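Local coordinates for protein chaperone CupB2 (Pseudomonas aeruginosa, PDB 3Q48) that probably acts as a periplasmic folding chaperone for fimbrial subunits, in the manner of the PapD-like pilus chaperones of immunoglobulin fold, at residues R229-V232 / G238-T241. Numbering follows the deposited sequence.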
loop_
_atom_site.group_PDB
_atom_site.type_symbol
_atom_site.label_atom_id
_atom_site.label_comp_id
_atom_site.label_asym_id
_atom_site.label_seq_id
_atom_site.Cartn_x
_atom_site.Cartn_y
_atom_site.Cartn_z
ATOM N N ARG A 229 10.405 -15.669 -8.704
ATOM C CA ARG A 229 10.791 -15.319 -7.312
ATOM C C ARG A 229 10.248 -13.960 -7.014
ATOM O O ARG A 229 10.482 -13.006 -7.786
ATOM C CB ARG A 229 12.307 -15.281 -7.152
ATOM C CG ARG A 229 12.806 -14.729 -5.807
ATOM C CD ARG A 229 14.316 -15.002 -5.641
ATOM N NE ARG A 229 14.594 -16.429 -5.573
ATOM C CZ ARG A 229 15.799 -16.977 -5.432
ATOM N NH1 ARG A 229 16.886 -16.214 -5.340
ATOM N NH2 ARG A 229 15.912 -18.309 -5.399
ATOM N N TYR A 230 9.514 -13.840 -5.911
ATOM C CA TYR A 230 8.915 -12.579 -5.638
ATOM C C TYR A 230 8.940 -12.197 -4.172
ATOM O O TYR A 230 8.883 -13.073 -3.288
ATOM C CB TYR A 230 7.490 -12.547 -6.209
ATOM C CG TYR A 230 6.527 -13.617 -5.715
ATOM C CD1 TYR A 230 5.767 -13.403 -4.580
ATOM C CD2 TYR A 230 6.365 -14.839 -6.404
ATOM C CE1 TYR A 230 4.843 -14.370 -4.122
ATOM C CE2 TYR A 230 5.465 -15.828 -5.948
ATOM C CZ TYR A 230 4.704 -15.571 -4.801
ATOM O OH TYR A 230 3.800 -16.488 -4.295
ATOM N N GLU A 231 9.000 -10.884 -3.907
ATOM C CA GLU A 231 9.079 -10.379 -2.557
ATOM C C GLU A 231 7.889 -9.517 -2.323
ATOM O O GLU A 231 7.585 -8.650 -3.147
ATOM C CB GLU A 231 10.321 -9.509 -2.341
ATOM C CG GLU A 231 11.636 -10.260 -2.450
ATOM C CD GLU A 231 12.873 -9.447 -2.042
ATOM O OE1 GLU A 231 12.737 -8.338 -1.474
ATOM O OE2 GLU A 231 13.996 -9.924 -2.280
ATOM N N VAL A 232 7.252 -9.686 -1.170
ATOM C CA VAL A 232 6.086 -8.943 -0.892
ATOM C C VAL A 232 6.236 -8.132 0.375
ATOM O O VAL A 232 6.928 -8.552 1.273
ATOM C CB VAL A 232 4.883 -9.905 -0.809
ATOM C CG1 VAL A 232 4.699 -10.615 -2.186
ATOM C CG2 VAL A 232 5.112 -10.899 0.229
ATOM N N GLY A 238 7.970 -4.711 6.262
ATOM C CA GLY A 238 8.951 -5.787 6.068
ATOM C C GLY A 238 8.672 -6.589 4.806
ATOM O O GLY A 238 7.632 -6.415 4.125
ATOM N N ARG A 239 9.586 -7.479 4.460
ATOM C CA ARG A 239 9.469 -8.167 3.188
ATOM C C ARG A 239 9.629 -9.648 3.427
ATOM O O ARG A 239 10.369 -10.061 4.290
ATOM C CB ARG A 239 10.495 -7.605 2.170
ATOM C CG ARG A 239 10.234 -6.171 1.771
ATOM C CD ARG A 239 11.071 -5.724 0.644
ATOM N NE ARG A 239 12.409 -5.442 1.141
ATOM C CZ ARG A 239 13.519 -5.830 0.537
ATOM N NH1 ARG A 239 13.454 -6.497 -0.601
ATOM N NH2 ARG A 239 14.686 -5.560 1.075
ATOM N N ASN A 240 8.906 -10.445 2.658
ATOM C CA ASN A 240 8.997 -11.870 2.681
ATOM C C ASN A 240 9.181 -12.306 1.234
ATOM O O ASN A 240 8.723 -11.606 0.336
ATOM C CB ASN A 240 7.702 -12.424 3.238
ATOM C CG ASN A 240 7.507 -12.041 4.677
ATOM O OD1 ASN A 240 8.009 -12.724 5.554
ATOM N ND2 ASN A 240 6.820 -10.924 4.933
ATOM N N THR A 241 9.827 -13.457 1.005
ATOM C CA THR A 241 10.055 -13.932 -0.348
ATOM C C THR A 241 9.499 -15.338 -0.646
ATOM O O THR A 241 9.369 -16.172 0.227
ATOM C CB THR A 241 11.587 -13.823 -0.735
ATOM O OG1 THR A 241 11.800 -14.334 -2.067
ATOM C CG2 THR A 241 12.412 -14.552 0.233
#
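Val232 and Asn240 form an antiparallel hydrogen-bonded pair in the beta hairpin that ends the C-terminal, immunoglobulin-like domain of this PapD-type chaperone. Val232 N donates to Asn240 O at 2.8 Å, and Asn240 N returns a 3.1 Å bond to Val232 O. Alpha hydrogens add to the grip on both acceptors: Glu231 CA lies 3.2 Å from Asn240 O, and Arg239 CA makes the like approach to Val232 O. One step further from the turn, Glu231 and Thr241 form the non-hydrogen-bonded pair, their CA atoms 4.3 Å apart. On the face these two side chains share, Glu231 CG packs at 4.0 Å on Thr241 CB. The Glu231 chain, extended beyond CG, points its carboxylate at Arg239 NH1 as for a salt bridge, but OE1 and NH1 are modelled too close together, so the pairing is doubtful and its geometry cannot be relied on. With chi1 178°, OG1 of Thr241 stands anti to its backbone N and comes within 3.9 Å of Arg229 CG, while the guanidinium of Arg229 binds Asp243. Val232 turns to the other face of the sheet with Asn240 and is buried against Val185 and Phe187 of strand 185-194, which flanks strand 227-233 across from strand 239-245. Tyr230 lies on that face too: its ring meets Trp161 and His242, its OH bonds to Ala156 O, and Val232 CG1 sits in plane at the ring edge.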